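Local coordinates for protein glycoside hydrolase family 12 (Spirochaeta thermophila, PDB 5LU3) that probably degrades cellulose, through a longer enzyme of which this chain is the calcium-binding type A carbohydrate-binding module of family 64, at residues Y3-L8 against K21-S26; N39-E44 against H71-L76. One frame throughout, in Å; residues are numbered along the deposited sequence.

Contact 1: residues Y3-L8 against K21-S26; sequences YLEMDL and KTDDFS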
ATOM      1  N   TYR A   3     -13.337  -3.835   1.350  1.00 18.57           N
ATOM      2  CA  TYR A   3     -12.062  -3.603   0.668  1.00 17.06           C
ATOM      3  C   TYR A   3     -12.302  -3.598  -0.846  1.00 17.39           C
ATOM      4  O   TYR A   3     -12.758  -4.604  -1.420  1.00 23.11           O
ATOM      5  CB  TYR A   3     -11.029  -4.668   1.027  1.00 17.43           C
ATOM      6  CG  TYR A   3     -10.523  -4.578   2.421  1.00 16.09           C
ATOM      7  CD1 TYR A   3     -11.224  -5.147   3.472  1.00 19.10           C
ATOM      8  CD2 TYR A   3      -9.339  -3.939   2.706  1.00 15.73           C
ATOM      9  CE1 TYR A   3     -10.760  -5.043   4.770  1.00 21.59           C
ATOM     10  CE2 TYR A   3      -8.859  -3.830   4.003  1.00 18.89           C
ATOM     11  CZ  TYR A   3      -9.591  -4.367   5.041  1.00 21.42           C
ATOM     12  OH  TYR A   3      -9.153  -4.301   6.346  1.00 30.01           O
ATOM     13  N   LEU A   4     -11.960  -2.480  -1.494  1.00 14.09           N
ATOM     14  CA  LEU A   4     -12.181  -2.320  -2.920  1.00 15.81           C
ATOM     15  C   LEU A   4     -10.960  -2.791  -3.672  1.00 14.19           C
ATOM     16  O   LEU A   4      -9.832  -2.381  -3.383  1.00 13.76           O
ATOM     17  CB  LEU A   4     -12.494  -0.862  -3.248  1.00 18.52           C
ATOM     18  CG  LEU A   4     -13.720  -0.343  -2.485  1.00 25.62           C
ATOM     19  CD1 LEU A   4     -13.999   1.085  -2.939  1.00 29.40           C
ATOM     20  CD2 LEU A   4     -14.949  -1.237  -2.674  1.00 28.64           C
ATOM     21  N   GLU A   5     -11.172  -3.667  -4.638  1.00 13.69           N
ATOM     22  CA  GLU A   5     -10.044  -4.228  -5.364  1.00 13.91           C
ATOM     23  C   GLU A   5      -9.443  -3.217  -6.325  1.00 14.04           C
ATOM     24  O   GLU A   5     -10.143  -2.449  -6.972  1.00 16.08           O
ATOM     25  CB  GLU A   5     -10.431  -5.533  -6.078  1.00 16.67           C
ATOM     26  CG  GLU A   5      -9.203  -6.274  -6.598  1.00 17.27           C
ATOM     27  CD  GLU A   5      -9.436  -7.712  -6.980  1.00 19.71           C
ATOM     28  OE1 GLU A   5     -10.582  -8.193  -6.896  1.00 24.14           O
ATOM     29  OE2 GLU A   5      -8.460  -8.406  -7.355  1.00 20.34           O
ATOM     30  N   MET A   6      -8.121  -3.205  -6.368  1.00 12.37           N
ATOM     31  CA  MET A   6      -7.384  -2.428  -7.341  1.00 13.24           C
ATOM     32  C   MET A   6      -6.198  -3.207  -7.879  1.00 13.14           C
ATOM     33  O   MET A   6      -5.867  -4.303  -7.387  1.00 13.48           O
ATOM     34  CB  MET A   6      -7.000  -1.075  -6.770  1.00 14.66           C
ATOM     35  CG  MET A   6      -6.138  -1.119  -5.530  1.00 16.19           C
ATOM     36  SD  MET A   6      -4.403  -1.630  -5.781  1.00 15.46           S
ATOM     37  CE  MET A   6      -3.863  -1.488  -4.073  1.00 16.46           C
ATOM     38  N   ASP A   7      -5.594  -2.631  -8.924  1.00 13.91           N
ATOM     39  CA  ASP A   7      -4.480  -3.213  -9.636  1.00 16.14           C
ATOM     40  C   ASP A   7      -3.280  -2.284  -9.481  1.00 14.42           C
ATOM     41  O   ASP A   7      -3.435  -1.060  -9.435  1.00 13.84           O
ATOM     42  CB  ASP A   7      -4.803  -3.349 -11.145  1.00 20.02           C
ATOM     43  CG  ASP A   7      -6.056  -4.174 -11.403  1.00 27.18           C
ATOM     44  OD1 ASP A   7      -6.181  -5.248 -10.761  1.00 29.76           O
ATOM     45  OD2 ASP A   7      -6.907  -3.756 -12.233  1.00 34.64           O
ATOM     46  N   LEU A   8      -2.096  -2.874  -9.444  1.00 13.63           N
ATOM     47  CA  LEU A   8      -0.862  -2.090  -9.449  1.00 12.26           C
ATOM     48  C   LEU A   8      -0.445  -1.730 -10.864  1.00 12.34           C
ATOM     49  O   LEU A   8      -0.753  -2.492 -11.815  1.00 14.49           O
ATOM     50  CB  LEU A   8       0.257  -2.835  -8.724  1.00 13.99           C
ATOM     51  CG  LEU A   8       0.377  -2.527  -7.228  1.00 18.02           C
ATOM     52  CD1 LEU A   8      -0.864  -2.584  -6.430  1.00 19.92           C
ATOM     53  CD2 LEU A   8       1.447  -3.408  -6.605  1.00 18.43           C
ATOM     54  N   LYS A  21      -7.856  -3.682  -1.711  1.00 10.53           N
ATOM     55  CA  LYS A  21      -7.195  -4.972  -1.749  1.00 10.72           C
ATOM     56  C   LYS A  21      -6.619  -5.215  -3.121  1.00 10.03           C
ATOM     57  O   LYS A  21      -7.115  -4.684  -4.105  1.00 11.99           O
ATOM     58  CB  LYS A  21      -8.125  -6.111  -1.313  1.00 11.62           C
ATOM     59  CG  LYS A  21      -9.282  -6.384  -2.240  1.00 12.88           C
ATOM     60  CD  LYS A  21     -10.194  -7.478  -1.728  1.00 14.94           C
ATOM     61  CE  LYS A  21     -11.351  -7.679  -2.697  1.00 18.49           C
ATOM     62  NZ  LYS A  21     -12.301  -8.692  -2.211  1.00 21.13           N
ATOM     63  N   THR A  22      -5.561  -6.010  -3.169  1.00 10.09           N
ATOM     64  CA  THR A  22      -4.943  -6.385  -4.420  1.00 10.85           C
ATOM     65  C   THR A  22      -4.284  -7.724  -4.272  1.00  9.82           C
ATOM     66  O   THR A  22      -3.854  -8.093  -3.189  1.00  9.72           O
ATOM     67  CB  THR A  22      -3.917  -5.313  -4.884  1.00 10.88           C
ATOM     68  OG1 THR A  22      -3.412  -5.625  -6.173  1.00 12.97           O
ATOM     69  CG2 THR A  22      -2.762  -5.154  -3.911  1.00 11.21           C
ATOM     70  N   ASP A  23      -4.141  -8.431  -5.382  1.00 10.97           N
ATOM     71  CA  ASP A  23      -3.304  -9.621  -5.400  1.00 11.98           C
ATOM     72  C   ASP A  23      -2.036  -9.403  -6.235  1.00 11.13           C
ATOM     73  O   ASP A  23      -1.419 -10.389  -6.641  1.00 12.94           O
ATOM     74  CB  ASP A  23      -4.075 -10.872  -5.826  1.00 13.60           C
ATOM     75  CG  ASP A  23      -4.518 -10.848  -7.261  1.00 15.73           C
ATOM     76  OD1 ASP A  23      -4.384  -9.809  -7.911  1.00 17.97           O
ATOM     77  OD2 ASP A  23      -5.008 -11.900  -7.765  1.00 23.23           O
ATOM     78  N   ASP A  24      -1.643  -8.134  -6.466  1.00 11.31           N
ATOM     79  CA  ASP A  24      -0.614  -7.818  -7.474  1.00 12.35           C
ATOM     80  C   ASP A  24       0.775  -7.569  -6.879  1.00 11.60           C
ATOM     81  O   ASP A  24       1.689  -7.236  -7.636  1.00 14.67           O
ATOM     82  CB  ASP A  24      -1.011  -6.554  -8.257  1.00 13.85           C
ATOM     83  CG  ASP A  24      -2.089  -6.748  -9.219  1.00 17.69           C
ATOM     84  OD1 ASP A  24      -2.440  -7.885  -9.563  1.00 20.90           O
ATOM     85  OD2 ASP A  24      -2.598  -5.701  -9.748  1.00 25.50           O
ATOM     86  N   PHE A  25       0.944  -7.670  -5.553  1.00 10.13           N
ATOM     87  CA  PHE A  25       2.277  -7.413  -4.997  1.00 10.34           C
ATOM     88  C   PHE A  25       3.306  -8.427  -5.481  1.00 10.48           C
ATOM     89  O   PHE A  25       3.001  -9.602  -5.659  1.00 12.11           O
ATOM     90  CB  PHE A  25       2.298  -7.465  -3.465  1.00 10.01           C
ATOM     91  CG  PHE A  25       1.879  -6.206  -2.764  1.00  9.63           C
ATOM     92  CD1 PHE A  25       0.978  -5.312  -3.290  1.00 10.47           C
ATOM     93  CD2 PHE A  25       2.447  -5.907  -1.533  1.00  9.91           C
ATOM     94  CE1 PHE A  25       0.622  -4.152  -2.598  1.00 10.38           C
ATOM     95  CE2 PHE A  25       2.108  -4.763  -0.835  1.00 10.04           C
ATOM     96  CZ  PHE A  25       1.178  -3.896  -1.355  1.00 10.35           C
ATOM     97  N   SER A  26       4.546  -7.974  -5.608  1.00  9.70           N
ATOM     98  CA  SER A  26       5.654  -8.885  -5.872  1.00 10.61           C
ATOM     99  C   SER A  26       5.805  -9.872  -4.699  1.00 12.28           C
ATOM    100  O   SER A  26       5.786  -9.459  -3.531  1.00 12.97           O
ATOM    101  CB  SER A  26       6.964  -8.107  -6.031  1.00 12.32           C
ATOM    102  OG  SER A  26       7.977  -8.998  -6.493  1.00 15.69           O
TER
HETATM  103  O   HOH W   1      -5.972  -7.194  -7.597  1.00 17.79           O
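The carbonyl oxygen M6 O is gripped twice, by the hydroxyl of T22 and by a water. T22 OG1 donates to M6 O at 3.0 Å, tilted from the carbonyl plane. The water also donates to E5 OE2 and accepts from D23 N, so it ties both segments together. E5 OE2 has a further partner in the hydroxyl of Y67. The T22 hydroxyl works in two directions, because it also accepts from D24 N in an ST turn. Its torsion sets this up: OG1 lies anti to the T22 backbone N (chi1 -174°). A valine here would probably leave M6 O without its direct side-chain donor and D24 N without its acceptor, and the turn would be freer to shift. Before this turn in the sequence, the segments pair as parallel strands through E5 and K21, with 4-5 as an outer strand of the mixed sheet beside 16-22. K21 N donates to L4 O, and M6 N donates to K21 O at 2.9 Å. The extended K21 chain passes Y3 CB and goes on by the carbonyl, with CE 3.6 Å from Y3 O. Past the strands, L8 N bonds to D24 OD2 at 2.9 Å, using the anti lone pair. The other oxygen, D24 OD1, binds calcium together with D23 OD1, and D7 is also part of the calcium site. D7 OD1 comes within 3.8 Å of D24 OD2; the nearby calcium probably eases this like-charge approach. On the buried side, M6 CE lies 3.8 Å from T22 CG2. L8 CD2 meets F25 CD1 obliquely, at 3.9 Å. M83 of strand 80-85 touches M6, L8 and F25, and the F25 ring also stacks with W68.

Contact 2: residues N39-E44 against H71-L76; sequences NLDLLE and HYKGSL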
ATOM      1  N   ASN A  39       2.824  11.721   4.983  1.00 12.45           N
ATOM      2  CA  ASN A  39       1.773  12.501   5.569  1.00 13.20           C
ATOM      3  C   ASN A  39       0.484  11.752   5.850  1.00 11.88           C
ATOM      4  O   ASN A  39      -0.612  12.335   5.825  1.00 13.07           O
ATOM      5  CB  ASN A  39       1.525  13.766   4.725  1.00 14.00           C
ATOM      6  CG  ASN A  39       2.743  14.676   4.692  1.00 17.43           C
ATOM      7  OD1 ASN A  39       3.381  14.839   3.658  1.00 24.30           O
ATOM      8  ND2 ASN A  39       3.095  15.224   5.829  1.00 21.14           N
ATOM      9  N   LEU A  40       0.618  10.449   6.102  1.00 11.13           N
ATOM     10  CA  LEU A  40      -0.514   9.616   6.490  1.00 11.57           C
ATOM     11  C   LEU A  40      -0.633   9.503   7.995  1.00 11.52           C
ATOM     12  O   LEU A  40       0.343   9.619   8.738  1.00 13.67           O
ATOM     13  CB  LEU A  40      -0.386   8.199   5.907  1.00 11.20           C
ATOM     14  CG  LEU A  40      -0.344   8.145   4.384  1.00 10.99           C
ATOM     15  CD1 LEU A  40      -0.488   6.705   3.935  1.00 10.93           C
ATOM     16  CD2 LEU A  40      -1.444   8.968   3.770  1.00 11.90           C
ATOM     17  N   ASP A  41      -1.863   9.241   8.409  1.00 11.43           N
ATOM     18  CA  ASP A  41      -2.188   8.841   9.773  1.00 11.38           C
ATOM     19  C   ASP A  41      -2.018   7.347   9.987  1.00 11.68           C
ATOM     20  O   ASP A  41      -1.673   6.929  11.063  1.00 14.78           O
ATOM     21  CB  ASP A  41      -3.619   9.222  10.128  1.00 12.51           C
ATOM     22  CG  ASP A  41      -3.929  10.686   9.886  1.00 12.93           C
ATOM     23  OD1 ASP A  41      -3.055  11.541  10.162  1.00 13.89           O
ATOM     24  OD2 ASP A  41      -5.054  10.966   9.409  1.00 14.84           O
ATOM     25  N   LEU A  42      -2.265   6.578   8.941  1.00 11.29           N
ATOM     26  CA  LEU A  42      -2.216   5.117   8.998  1.00 11.35           C
ATOM     27  C   LEU A  42      -2.026   4.552   7.603  1.00 10.35           C
ATOM     28  O   LEU A  42      -2.717   4.966   6.667  1.00 11.04           O
ATOM     29  CB  LEU A  42      -3.538   4.558   9.587  1.00 13.65           C
ATOM     30  CG  LEU A  42      -3.659   3.033   9.666  1.00 17.10           C
ATOM     31  CD1 LEU A  42      -2.578   2.502  10.565  1.00 20.30           C
ATOM     32  CD2 LEU A  42      -5.042   2.655  10.147  1.00 21.63           C
ATOM     33  N   LEU A  43      -1.079   3.610   7.483  1.00 10.21           N
ATOM     34  CA  LEU A  43      -1.044   2.705   6.339  1.00 10.35           C
ATOM     35  C   LEU A  43      -0.715   1.323   6.860  1.00 10.07           C
ATOM     36  O   LEU A  43       0.399   1.067   7.279  1.00 11.96           O
ATOM     37  CB  LEU A  43      -0.048   3.131   5.282  1.00 11.01           C
ATOM     38  CG  LEU A  43      -0.278   2.333   3.985  1.00 12.62           C
ATOM     39  CD1 LEU A  43      -1.497   2.787   3.230  1.00 12.10           C
ATOM     40  CD2 LEU A  43       0.969   2.277   3.151  1.00 16.40           C
ATOM     41  N   GLU A  44      -1.728   0.472   6.893  1.00  9.75           N
ATOM     42  CA  GLU A  44      -1.599  -0.868   7.433  1.00 11.12           C
ATOM     43  C   GLU A  44      -1.879  -1.861   6.305  1.00 10.18           C
ATOM     44  O   GLU A  44      -2.849  -1.664   5.556  1.00 11.75           O
ATOM     45  CB  GLU A  44      -2.630  -1.075   8.559  1.00 14.39           C
ATOM     46  CG  GLU A  44      -2.367  -2.184   9.509  1.00 20.38           C
ATOM     47  CD  GLU A  44      -3.191  -1.992  10.768  1.00 29.52           C
ATOM     48  OE1 GLU A  44      -2.939  -1.044  11.539  1.00 36.84           O
ATOM     49  OE2 GLU A  44      -4.111  -2.783  10.929  1.00 42.43           O
ATOM     50  N   HIS A  71      -5.307  -0.636   4.554  1.00  9.56           N
ATOM     51  CA  HIS A  71      -6.087   0.393   5.222  1.00 10.11           C
ATOM     52  C   HIS A  71      -5.272   1.672   5.238  1.00  9.78           C
ATOM     53  O   HIS A  71      -4.174   1.706   5.773  1.00 10.71           O
ATOM     54  CB  HIS A  71      -6.373  -0.080   6.636  1.00 12.08           C
ATOM     55  CG  HIS A  71      -7.199   0.849   7.456  1.00 14.50           C
ATOM     56  ND1 HIS A  71      -7.409   0.610   8.789  1.00 18.75           N
ATOM     57  CD2 HIS A  71      -7.818   2.030   7.188  1.00 15.48           C
ATOM     58  CE1 HIS A  71      -8.154   1.570   9.307  1.00 18.60           C
ATOM     59  NE2 HIS A  71      -8.408   2.449   8.358  1.00 17.19           N
ATOM     60  N   TYR A  72      -5.819   2.698   4.585  1.00  9.21           N
ATOM     61  CA  TYR A  72      -5.200   4.023   4.444  1.00  9.85           C
ATOM     62  C   TYR A  72      -6.002   5.042   5.230  1.00 10.40           C
ATOM     63  O   TYR A  72      -7.241   5.055   5.159  1.00 10.94           O
ATOM     64  CB  TYR A  72      -5.251   4.411   2.977  1.00  9.90           C
ATOM     65  CG  TYR A  72      -4.870   5.818   2.554  1.00 10.02           C
ATOM     66  CD1 TYR A  72      -5.726   6.907   2.764  1.00 10.51           C
ATOM     67  CD2 TYR A  72      -3.673   6.060   1.882  1.00 10.29           C
ATOM     68  CE1 TYR A  72      -5.404   8.168   2.292  1.00 11.11           C
ATOM     69  CE2 TYR A  72      -3.336   7.341   1.419  1.00 11.11           C
ATOM     70  CZ  TYR A  72      -4.211   8.388   1.628  1.00 10.57           C
ATOM     71  OH  TYR A  72      -3.889   9.615   1.126  1.00 12.75           O
ATOM     72  N   LYS A  73      -5.307   5.939   5.926  1.00 10.43           N
ATOM     73  CA  LYS A  73      -5.968   7.123   6.483  1.00 10.74           C
ATOM     74  C   LYS A  73      -4.986   8.295   6.377  1.00 11.79           C
ATOM     75  O   LYS A  73      -3.812   8.185   6.786  1.00 12.10           O
ATOM     76  CB  LYS A  73      -6.415   6.908   7.933  1.00 11.44           C
ATOM     77  CG  LYS A  73      -7.190   8.099   8.487  1.00 12.39           C
ATOM     78  CD  LYS A  73      -7.539   7.929   9.957  1.00 12.70           C
ATOM     79  CE  LYS A  73      -8.372   9.089  10.473  1.00 13.63           C
ATOM     80  NZ  LYS A  73      -7.632  10.380  10.433  1.00 13.59           N
ATOM     81  N   GLY A  74      -5.489   9.399   5.826  1.00 11.94           N
ATOM     82  CA  GLY A  74      -4.755  10.652   5.783  1.00 12.60           C
ATOM     83  C   GLY A  74      -5.688  11.796   6.061  1.00 12.65           C
ATOM     84  O   GLY A  74      -6.895  11.705   5.832  1.00 14.73           O
ATOM     85  N   SER A  75      -5.113  12.874   6.587  1.00 13.76           N
ATOM     86  CA  SER A  75      -5.878  14.052   6.955  1.00 14.91           C
ATOM     87  C   SER A  75      -5.536  15.317   6.157  1.00 16.47           C
ATOM     88  O   SER A  75      -6.075  16.383   6.459  1.00 20.98           O
ATOM     89  CB  SER A  75      -5.694  14.305   8.447  1.00 15.91           C
ATOM     90  OG  SER A  75      -6.283  13.279   9.202  1.00 16.43           O
ATOM     91  N   LEU A  76      -4.629  15.210   5.194  1.00 16.70           N
ATOM     92  CA  LEU A  76      -4.122  16.371   4.449  1.00 17.57           C
ATOM     93  C   LEU A  76      -4.287  16.192   2.974  1.00 16.26           C
ATOM     94  O   LEU A  76      -4.286  15.062   2.489  1.00 16.54           O
ATOM     95  CB  LEU A  76      -2.631  16.529   4.717  1.00 18.94           C
ATOM     96  CG  LEU A  76      -2.255  16.895   6.138  1.00 22.23           C
ATOM     97  CD1 LEU A  76      -0.755  16.806   6.331  1.00 24.85           C
ATOM     98  CD2 LEU A  76      -2.733  18.304   6.455  1.00 25.09           C
TER
HETATM   99  O   HOH W   2      -2.509  12.954   7.833  1.00 15.73           O
HETATM  100  O   HOH W   3      -6.208  -1.114  10.345  1.00 40.59           O
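L40 and Y72 make the tight side of this contact. Their side chains meet at about a right angle, with L40 CD2 only 3.4 Å from Y72 CE2. L43 CD1 packs more loosely on Y72 CB, at 4.1 Å. V81 of strand 80-85 touches L43 and Y72, so these residues fill the space between the two sheets of the fold. The hydroxyl of the buried Y72 bonds to G14 O.

On the other face of the strand pair, L42 CD2 sits over the H71 ring as a CH-pi contact, 21° off the ring normal. L42 CG lies anti to its N (chi1 178°), and the second torsion then brings CD2 over the ring. H71 NE2 bonds to E17.

The backbones run antiparallel. The pairing is broken by a classic beta bulge, in which D41 and L42 sit together opposite K73. K73 O takes D41 N at 2.7 Å and also L42 N. The chain turns a corner at D41, passing from strand 33-40 of one sheet to strand 42-45 of the other.

The solvent side is polar, with D41 and S75 exposed. D41 OD2 receives two donors. S75 OG comes at 2.6 Å on the syn lone pair. K73 NZ comes at 2.8 Å from above the carboxylate plane, as a salt bridge; the lysine bends at its last torsion (chi4 -64°) to reach it. A water joins D41 OD1, N39 O and S75 N. Another water lies in the plane of the H71 ring, 2.6 Å from ND1, and bonds weakly to E44 OE2.

How the contacts relate
Both segments of contact 1 come earlier in the chain than those of contact 2. Their centres are about 17 Å apart and lie on opposite sides of the chain's centre. The nearest atoms are about 5 Å apart, so the contacts do not touch. Contact 1 joins strand 4-5 to strand 16-22 of the mixed sheet, and contact 2 joins strand 68-74 to strand 42-45. The pairing of 16-22 with 68-74 lies between the two contacts in the sheet. Contact 2 also holds the end of strand 33-40, so there the chain crosses between the two sheets. Side chains of both contacts touch strand 80-85 of the second sheet. Calcium lies at contact 1; contact 2 is structural packing away from it.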